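Local coordinates for uncharacterized protein lp_2219 (Lactobacillus plantarum, PDB 3HFQ) that is of unknown function but belongs to a lactonase-like family of seven-bladed beta-propellers and may therefore act on a sugar lactone or a related metabolite, at residues Tyr10-Ser15 / Val331-Cys336; Gly17-Thr22 / Asp33-Ala38; Glu284-Arg289 / Asn304-Asn309. The protein carries 1 engineered substitution. All blocks are in the same frame, centred on the assembly; numbering follows the deposited sequence.

Contact 1: Tyr10-Ser15 / Val331-Cys336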
loop_
_atom_site.group_PDB
_atom_site.type_symbol
_atom_site.label_atom_id
_atom_site.label_comp_id
_atom_site.label_asym_id
_atom_site.label_seq_id
_atom_site.Cartn_x
_atom_site.Cartn_y
_atom_site.Cartn_z
ATOM N N TYR A 10 3.827 10.827 -8.037
ATOM C CA TYR A 10 5.187 11.328 -7.924
ATOM C C TYR A 10 4.989 12.641 -8.666
ATOM O O TYR A 10 4.062 12.752 -9.470
ATOM C CB TYR A 10 6.162 10.466 -8.718
ATOM C CG TYR A 10 6.871 9.410 -7.914
ATOM C CD1 TYR A 10 7.932 9.742 -7.074
ATOM C CD2 TYR A 10 6.479 8.076 -7.988
ATOM C CE1 TYR A 10 8.600 8.762 -6.339
ATOM C CE2 TYR A 10 7.132 7.095 -7.261
ATOM C CZ TYR A 10 8.189 7.443 -6.435
ATOM O OH TYR A 10 8.844 6.465 -5.724
ATOM N N THR A 11 5.826 13.635 -8.404
ATOM C CA THR A 11 5.692 14.907 -9.103
ATOM C C THR A 11 7.041 15.299 -9.686
ATOM O O THR A 11 7.560 16.381 -9.414
ATOM C CB THR A 11 5.196 16.017 -8.161
ATOM O OG1 THR A 11 6.058 16.101 -7.019
ATOM C CG2 THR A 11 3.775 15.720 -7.703
ATOM N N LYS A 12 7.595 14.402 -10.494
ATOM C CA LYS A 12 8.893 14.613 -11.121
ATOM C C LYS A 12 8.791 15.033 -12.584
ATOM O O LYS A 12 9.778 15.479 -13.169
ATOM C CB LYS A 12 9.735 13.336 -11.010
ATOM C CG LYS A 12 10.040 12.920 -9.575
ATOM C CD LYS A 12 10.915 11.670 -9.503
ATOM C CE LYS A 12 10.160 10.417 -9.931
ATOM N NZ LYS A 12 10.971 9.177 -9.728
ATOM N N LYS A 13 7.607 14.895 -13.175
ATOM C CA LYS A 13 7.421 15.261 -14.576
ATOM C C LYS A 13 6.263 16.216 -14.852
ATOM O O LYS A 13 6.486 17.384 -15.177
ATOM C CB LYS A 13 7.260 13.999 -15.434
ATOM C CG LYS A 13 8.526 13.152 -15.510
ATOM C CD LYS A 13 8.376 11.954 -16.438
ATOM C CE LYS A 13 7.500 10.869 -15.835
ATOM N NZ LYS A 13 7.402 9.681 -16.729
ATOM N N THR A 14 5.031 15.735 -14.730
ATOM C CA THR A 14 3.880 16.586 -15.008
ATOM C C THR A 14 2.822 16.676 -13.911
ATOM O O THR A 14 1.982 17.574 -13.934
ATOM C CB THR A 14 3.179 16.144 -16.303
ATOM O OG1 THR A 14 2.023 16.961 -16.517
ATOM C CG2 THR A 14 2.753 14.692 -16.209
ATOM N N SER A 15 2.853 15.751 -12.958
ATOM C CA SER A 15 1.873 15.755 -11.871
ATOM C C SER A 15 2.012 16.974 -10.960
ATOM O O SER A 15 3.120 17.443 -10.707
ATOM C CB SER A 15 2.015 14.486 -11.029
ATOM O OG SER A 15 1.195 14.550 -9.876
ATOM N N VAL A 331 -3.863 9.901 -15.441
ATOM C CA VAL A 331 -3.526 10.207 -14.055
ATOM C C VAL A 331 -2.009 10.293 -14.104
ATOM O O VAL A 331 -1.325 9.270 -14.166
ATOM C CB VAL A 331 -3.912 9.074 -13.078
ATOM C CG1 VAL A 331 -3.387 9.408 -11.679
ATOM C CG2 VAL A 331 -5.425 8.900 -13.037
ATOM N N PRO A 332 -1.461 11.516 -14.079
ATOM C CA PRO A 332 -0.008 11.698 -14.135
ATOM C C PRO A 332 0.820 11.086 -13.011
ATOM O O PRO A 332 0.600 11.367 -11.836
ATOM C CB PRO A 332 0.144 13.219 -14.213
ATOM C CG PRO A 332 -1.044 13.716 -13.463
ATOM C CD PRO A 332 -2.149 12.814 -13.968
ATOM N N GLU A 333 1.775 10.243 -13.399
ATOM C CA GLU A 333 2.685 9.601 -12.457
ATOM C C GLU A 333 1.967 8.916 -11.292
ATOM O O GLU A 333 2.471 8.908 -10.171
ATOM C CB GLU A 333 3.665 10.649 -11.910
ATOM C CG GLU A 333 4.339 11.503 -12.986
ATOM C CD GLU A 333 5.289 12.543 -12.406
ATOM O OE1 GLU A 333 6.267 12.151 -11.738
ATOM O OE2 GLU A 333 5.055 13.749 -12.619
ATOM N N GLY A 334 0.802 8.333 -11.561
ATOM C CA GLY A 334 0.031 7.675 -10.514
ATOM C C GLY A 334 0.686 6.482 -9.841
ATOM O O GLY A 334 1.162 5.570 -10.519
ATOM N N VAL A 335 0.693 6.478 -8.505
ATOM C CA VAL A 335 1.296 5.388 -7.738
ATOM C C VAL A 335 0.521 4.981 -6.477
ATOM O O VAL A 335 1.003 4.172 -5.680
ATOM C CB VAL A 335 2.745 5.731 -7.327
ATOM C CG1 VAL A 335 3.634 5.795 -8.567
ATOM C CG2 VAL A 335 2.778 7.065 -6.575
ATOM N N CYS A 336 -0.667 5.544 -6.285
ATOM C CA CYS A 336 -1.488 5.194 -5.124
ATOM C C CYS A 336 -2.962 5.363 -5.441
ATOM O O CYS A 336 -3.373 6.377 -6.002
ATOM C CB CYS A 336 -1.126 6.059 -3.910
ATOM S SG CYS A 336 -2.073 5.662 -2.399
#
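Glu333 reaches into the loop Tyr10-Ser15, whose backbone curls round its carboxylate and turns four N-H groups onto it. The chain is straight beyond CG (chi2 179°), which carries the carboxylate out past Tyr10 to the middle of the loop. Glu333 OE1 takes the N of Lys12 at 2.9 Å on its syn lone pair. The other oxygen is gripped three times: the N atoms of Lys13 and Thr14, each 2.9 Å from Glu333 OE2, approach from above the carboxylate plane, and Ser15 N, 3.0 Å from it, comes nearer to that plane on the anti side. With both oxygens engaged, rotation about the last bond is fixed. Behind the carboxylate, Tyr10 N bonds to Glu333 O at 3.2 Å (N-H...O 153°).

The apolar contacts flank this grip. Tyr10 turns the edge of its ring to Val335, with CD2 3.7 Å from Val335 CG1 and the two side chains crossing at about a right angle; Lys12 NZ lies above one ring face, toward the rim. Thr14 CG2 likewise meets Pro332 CB crosswise, at 3.6 Å. Glu333 occupies a positive-phi position (51°) in the type II turn Val331-Gly334. From there the chain enters strand 334-339, where a classic beta bulge sets Val335 and Cys336 against Gly8. Pairing this C-terminal strand with N-terminal strand 2-9 is the "velcro" closure of a beta-propeller.

Contact 2: Gly17-Thr22 / Asp33-Ala38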
loop_
_atom_site.group_PDB
_atom_site.type_symbol
_atom_site.label_atom_id
_atom_site.label_comp_id
_atom_site.label_asym_id
_atom_site.label_seq_id
_atom_site.Cartn_x
_atom_site.Cartn_y
_atom_site.Cartn_z
ATOM N N GLY A 17 0.319 16.940 -7.906
ATOM C CA GLY A 17 -0.027 16.496 -6.567
ATOM C C GLY A 17 -1.036 15.367 -6.478
ATOM O O GLY A 17 -0.927 14.357 -7.177
ATOM N N ILE A 18 -2.021 15.544 -5.604
ATOM C CA ILE A 18 -3.061 14.544 -5.393
ATOM C C ILE A 18 -4.265 14.823 -6.287
ATOM O O ILE A 18 -4.803 15.933 -6.293
ATOM C CB ILE A 18 -3.512 14.542 -3.914
ATOM C CG1 ILE A 18 -2.303 14.285 -3.013
ATOM C CG2 ILE A 18 -4.575 13.473 -3.684
ATOM C CD1 ILE A 18 -2.571 14.508 -1.544
ATOM N N TYR A 19 -4.677 13.816 -7.050
ATOM C CA TYR A 19 -5.827 13.958 -7.935
ATOM C C TYR A 19 -7.026 13.208 -7.381
ATOM O O TYR A 19 -6.897 12.405 -6.456
ATOM C CB TYR A 19 -5.499 13.447 -9.348
ATOM C CG TYR A 19 -4.455 14.280 -10.063
ATOM C CD1 TYR A 19 -3.099 14.115 -9.786
ATOM C CD2 TYR A 19 -4.827 15.279 -10.967
ATOM C CE1 TYR A 19 -2.136 14.923 -10.383
ATOM C CE2 TYR A 19 -3.869 16.099 -11.571
ATOM C CZ TYR A 19 -2.526 15.914 -11.272
ATOM O OH TYR A 19 -1.568 16.712 -11.850
ATOM N N GLN A 20 -8.197 13.486 -7.944
ATOM C CA GLN A 20 -9.412 12.823 -7.504
ATOM C C GLN A 20 -10.269 12.467 -8.708
ATOM O O GLN A 20 -10.280 13.178 -9.714
ATOM C CB GLN A 20 -10.185 13.713 -6.521
ATOM C CG GLN A 20 -10.841 14.955 -7.116
ATOM C CD GLN A 20 -11.396 15.878 -6.043
ATOM O OE1 GLN A 20 -11.904 15.421 -5.016
ATOM N NE2 GLN A 20 -11.311 17.183 -6.281
ATOM N N GLY A 21 -10.968 11.346 -8.607
ATOM C CA GLY A 21 -11.806 10.915 -9.704
ATOM C C GLY A 21 -13.084 10.270 -9.222
ATOM O O GLY A 21 -13.383 10.252 -8.025
ATOM N N THR A 22 -13.835 9.727 -10.170
ATOM C CA THR A 22 -15.098 9.087 -9.863
ATOM C C THR A 22 -15.247 7.786 -10.636
ATOM O O THR A 22 -14.900 7.708 -11.815
ATOM C CB THR A 22 -16.274 10.004 -10.244
ATOM O OG1 THR A 22 -16.158 11.246 -9.539
ATOM C CG2 THR A 22 -17.604 9.342 -9.903
ATOM N N ASP A 33 -11.221 13.639 -12.236
ATOM C CA ASP A 33 -11.895 14.931 -12.181
ATOM C C ASP A 33 -10.979 16.131 -11.993
ATOM O O ASP A 33 -11.387 17.269 -12.218
ATOM C CB ASP A 33 -12.964 14.917 -11.082
ATOM C CG ASP A 33 -13.975 13.799 -11.272
ATOM O OD1 ASP A 33 -14.434 13.603 -12.416
ATOM O OD2 ASP A 33 -14.314 13.117 -10.280
ATOM N N GLY A 34 -9.742 15.889 -11.580
ATOM C CA GLY A 34 -8.829 16.999 -11.401
ATOM C C GLY A 34 -8.003 16.945 -10.136
ATOM O O GLY A 34 -8.134 16.031 -9.323
ATOM N N LEU A 35 -7.148 17.948 -9.981
ATOM C CA LEU A 35 -6.262 18.062 -8.833
ATOM C C LEU A 35 -7.025 18.421 -7.560
ATOM O O LEU A 35 -7.811 19.367 -7.541
ATOM C CB LEU A 35 -5.209 19.134 -9.118
ATOM C CG LEU A 35 -4.112 19.350 -8.078
ATOM C CD1 LEU A 35 -3.148 18.174 -8.111
ATOM C CD2 LEU A 35 -3.374 20.653 -8.381
ATOM N N LEU A 36 -6.792 17.658 -6.497
ATOM C CA LEU A 36 -7.441 17.913 -5.219
ATOM C C LEU A 36 -6.509 18.748 -4.346
ATOM O O LEU A 36 -6.943 19.678 -3.669
ATOM C CB LEU A 36 -7.772 16.596 -4.509
ATOM C CG LEU A 36 -8.335 16.710 -3.086
ATOM C CD1 LEU A 36 -9.681 17.423 -3.107
ATOM C CD2 LEU A 36 -8.483 15.323 -2.486
ATOM N N ALA A 37 -5.222 18.419 -4.368
ATOM C CA ALA A 37 -4.254 19.154 -3.562
ATOM C C ALA A 37 -2.899 19.288 -4.236
ATOM O O ALA A 37 -2.290 18.293 -4.638
ATOM C CB ALA A 37 -4.089 18.475 -2.209
ATOM N N ALA A 38 -2.427 20.525 -4.358
ATOM C CA ALA A 38 -1.126 20.779 -4.955
ATOM C C ALA A 38 -0.095 20.484 -3.871
ATOM O O ALA A 38 -0.090 21.126 -2.820
ATOM C CB ALA A 38 -1.023 22.232 -5.406
#
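Leu35 lies against Tyr19 across an antiparallel hairpin, and its side chain can be traced outward atom by atom. Leu35 CB lies 4.1 Å from Tyr19 CE2, beside the outer part of the ring. CG, anti to the backbone N (chi1 -176°), runs alongside Ile18 O, and this course brings CD1 within 3.3 Å of Ile18 O. The same methyl makes a CH-pi contact, 4.0 Å from the centroid of the Tyr19 ring and only 13° off its normal, while the phenol oxygen bonds to Gln16.

Two classic bulges adjust the pairing. Ile18 O accepts from both Leu36 N (2.6 Å) and Ala37 N (3.2 Å), whereas Gln20 O has two weak bonds, from the N atoms of Asp33 and Gly34. Between them, Gln20 N bonds to Gly34 O at 2.9 Å. Gln20 lays its amide against Leu36 CD1, 3.5 Å from Gln20 OE1, and its two polar atoms bond to Arg4 and Gln73. Near the hairpin turn, Thr22 OG1 donates to the syn lone pair of Asp33 OD2 at 2.7 Å.

The chemistry is thus mixed: backbone bonds set the register and carbon contacts fill the faces, while the buried amide and the carboxylate each have polar partners.

Contact 3: Glu284-Arg289 / Asn304-Asn309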
loop_
_atom_site.group_PDB
_atom_site.type_symbol
_atom_site.label_atom_id
_atom_site.label_comp_id
_atom_site.label_asym_id
_atom_site.label_seq_id
_atom_site.Cartn_x
_atom_site.Cartn_y
_atom_site.Cartn_z
ATOM N N GLU A 284 -2.735 -2.699 -18.642
ATOM C CA GLU A 284 -2.834 -1.762 -19.763
ATOM C C GLU A 284 -1.958 -0.521 -19.585
ATOM O O GLU A 284 -2.358 0.599 -19.928
ATOM C CB GLU A 284 -4.288 -1.330 -19.968
ATOM C CG GLU A 284 -5.267 -2.466 -20.250
ATOM C CD GLU A 284 -4.866 -3.325 -21.440
ATOM O OE1 GLU A 284 -4.228 -2.801 -22.380
ATOM O OE2 GLU A 284 -5.202 -4.526 -21.441
ATOM N N GLY A 285 -0.762 -0.731 -19.052
ATOM C CA GLY A 285 0.160 0.369 -18.833
ATOM C C GLY A 285 1.451 -0.185 -18.274
ATOM O O GLY A 285 1.582 -1.399 -18.115
ATOM N N ASP A 286 2.399 0.692 -17.959
ATOM C CA ASP A 286 3.681 0.249 -17.431
ATOM C C ASP A 286 3.855 0.594 -15.952
ATOM O O ASP A 286 3.579 1.715 -15.522
ATOM C CB ASP A 286 4.820 0.862 -18.262
ATOM C CG ASP A 286 6.190 0.285 -17.916
ATOM O OD1 ASP A 286 6.313 -0.954 -17.787
ATOM O OD2 ASP A 286 7.155 1.072 -17.792
ATOM N N PHE A 287 4.306 -0.396 -15.187
ATOM C CA PHE A 287 4.562 -0.263 -13.757
ATOM C C PHE A 287 3.381 0.040 -12.837
ATOM O O PHE A 287 3.262 1.143 -12.297
ATOM C CB PHE A 287 5.682 0.756 -13.519
ATOM C CG PHE A 287 7.053 0.136 -13.446
ATOM C CD1 PHE A 287 7.488 -0.734 -14.441
ATOM C CD2 PHE A 287 7.898 0.407 -12.374
ATOM C CE1 PHE A 287 8.748 -1.328 -14.369
ATOM C CE2 PHE A 287 9.160 -0.182 -12.294
ATOM C CZ PHE A 287 9.584 -1.051 -13.295
ATOM N N PRO A 288 2.489 -0.947 -12.646
ATOM C CA PRO A 288 1.315 -0.804 -11.779
ATOM C C PRO A 288 1.734 -0.908 -10.306
ATOM O O PRO A 288 1.727 -1.994 -9.719
ATOM C CB PRO A 288 0.421 -1.964 -12.215
ATOM C CG PRO A 288 1.425 -3.012 -12.650
ATOM C CD PRO A 288 2.402 -2.184 -13.446
ATOM N N ARG A 289 2.083 0.232 -9.716
ATOM C CA ARG A 289 2.534 0.287 -8.328
ATOM C C ARG A 289 1.424 0.148 -7.287
ATOM O O ARG A 289 1.688 -0.233 -6.147
ATOM C CB ARG A 289 3.315 1.585 -8.101
ATOM C CG ARG A 289 3.948 1.731 -6.722
ATOM C CD ARG A 289 5.072 2.761 -6.771
ATOM N NE ARG A 289 5.459 3.235 -5.445
ATOM C CZ ARG A 289 6.701 3.550 -5.099
ATOM N NH1 ARG A 289 7.686 3.435 -5.980
ATOM N NH2 ARG A 289 6.960 3.991 -3.874
ATOM N N ASN A 304 -0.944 3.065 -13.441
ATOM C CA ASN A 304 0.364 2.735 -13.989
ATOM C C ASN A 304 1.263 3.956 -13.900
ATOM O O ASN A 304 0.981 4.999 -14.489
ATOM C CB ASN A 304 0.220 2.280 -15.440
ATOM C CG ASN A 304 -0.596 1.011 -15.566
ATOM O OD1 ASN A 304 -0.129 -0.075 -15.226
ATOM N ND2 ASN A 304 -1.830 1.145 -16.042
ATOM N N GLN A 305 2.354 3.796 -13.162
ATOM C CA GLN A 305 3.328 4.849 -12.910
ATOM C C GLN A 305 4.018 5.475 -14.121
ATOM O O GLN A 305 4.050 6.701 -14.252
ATOM C CB GLN A 305 4.388 4.308 -11.941
ATOM C CG GLN A 305 5.469 5.290 -11.547
ATOM C CD GLN A 305 6.480 4.686 -10.581
ATOM O OE1 GLN A 305 7.478 5.317 -10.240
ATOM N NE2 GLN A 305 6.223 3.462 -10.136
ATOM N N ASN A 306 4.561 4.646 -15.005
ATOM C CA ASN A 306 5.303 5.158 -16.155
ATOM C C ASN A 306 4.517 5.604 -17.386
ATOM O O ASN A 306 5.045 6.351 -18.212
ATOM C CB ASN A 306 6.367 4.138 -16.586
ATOM C CG ASN A 306 7.371 3.840 -15.488
ATOM O OD1 ASN A 306 7.593 4.657 -14.597
ATOM N ND2 ASN A 306 7.999 2.674 -15.560
ATOM N N THR A 307 3.270 5.165 -17.521
ATOM C CA THR A 307 2.473 5.550 -18.680
ATOM C C THR A 307 1.359 6.543 -18.357
ATOM O O THR A 307 0.545 6.880 -19.217
ATOM C CB THR A 307 1.893 4.310 -19.384
ATOM O OG1 THR A 307 1.336 3.420 -18.409
ATOM C CG2 THR A 307 2.997 3.580 -20.159
ATOM N N ASP A 308 1.332 7.011 -17.113
ATOM C CA ASP A 308 0.353 8.004 -16.685
ATOM C C ASP A 308 -1.098 7.632 -16.966
ATOM O O ASP A 308 -1.883 8.485 -17.374
ATOM C CB ASP A 308 0.646 9.342 -17.369
ATOM C CG ASP A 308 2.068 9.807 -17.157
ATOM O OD1 ASP A 308 2.727 10.169 -18.154
ATOM O OD2 ASP A 308 2.529 9.815 -15.997
ATOM N N ASN A 309 -1.463 6.373 -16.760
ATOM C CA ASN A 309 -2.845 5.981 -17.006
ATOM C C ASN A 309 -3.400 5.021 -15.971
ATOM O O ASN A 309 -2.664 4.262 -15.350
ATOM C CB ASN A 309 -3.008 5.382 -18.413
ATOM C CG ASN A 309 -1.891 4.420 -18.790
ATOM O OD1 ASN A 309 -1.086 4.011 -17.955
ATOM N ND2 ASN A 309 -1.849 4.046 -20.066
HETATM O O HOH W 1 7.983 1.822 -8.719
#
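Asp286 and Phe287 present successive carbonyls to the other loop, Asp286 O accepting from Asn306 N at 3.1 Å and Phe287 O from Gln305 N at 2.9 Å, where the chain enters the inverse gamma turn centred on Pro288. Side chains extend this pairing. Thr307 OG1 takes the N-H of Asp286 at 3.0 Å and itself donates to Asn309 OD1, so the hydroxyl that grips Asp286 is itself oriented by Asn309 of its own loop.

The amide nitrogen of Asn306 serves two neighbours. Its ND2 gives a nearly straight bond to Asp286 OD2 (2.9 Å, 169°); the acceptor lies in the amide plane, but the donor stands above the plane of the carboxylate. The same Asn306 ND2 sits 3.4 Å above one face of the Phe287 ring, offset toward the rim, with ring and amide planes 28° apart. Gln305, fully extended (chi1 -179°), carries its NE2 to the edge of that ring instead. A water accepts from Gln305 NE2 at 2.8 Å and from Arg289 NH1, bridging the two polar ends.

Asn304 lays its amide against Gly285, with CG 3.4 Å from Gly285 CA; a CB on Gly285 would run into Asn304 ND2, Thr307 OG1 and Asn309 OD1. Asn304 ND2 bonds to Asn309 O, which also accepts from Asn304 N, and Asn304 OD1 bonds to the Thr283 hydroxyl. With an alanine here, Asn309 O would probably lose its side-chain donor, the Thr283 hydroxyl would be left without this partner, and a gap would open beside Gly285.

There are no helices nearby: the loops connect strands 275-282 to 290-293 and 299-304 to 309-315. Glu284 and Asn304 rest on Thr311 of strand 309-315, Phe287 touches Arg259 of strand 253-259, and Arg289 and Gln305 lean on Val335 of strand 334-339.

Overall arrangement
Contacts 1 and 2 reach the same four-stranded sheet, the blade that unites strands 2-9, 17-24 and 29-38 with C-terminal strand 334-339; their centres are about 11 Å apart, and Pro332 packs on Tyr19. Contact 3 sets the connection between the two preceding blades against a loop within the later one, 290-330, about 10 Å from contact 1 between centres and about 17 Å from contact 2. Asp308 links the blades, its OD2 2.7 Å from Glu333 N, probably hydrogen-bonded. Along the chain, contacts 2 and 3 follow in series inside the long loop closed by contact 1. Contact 1 thus lies where the chain's two ends meet in one blade and close the ring, with a bound phosphate, probably from crystallisation, near Tyr10 and Arg289.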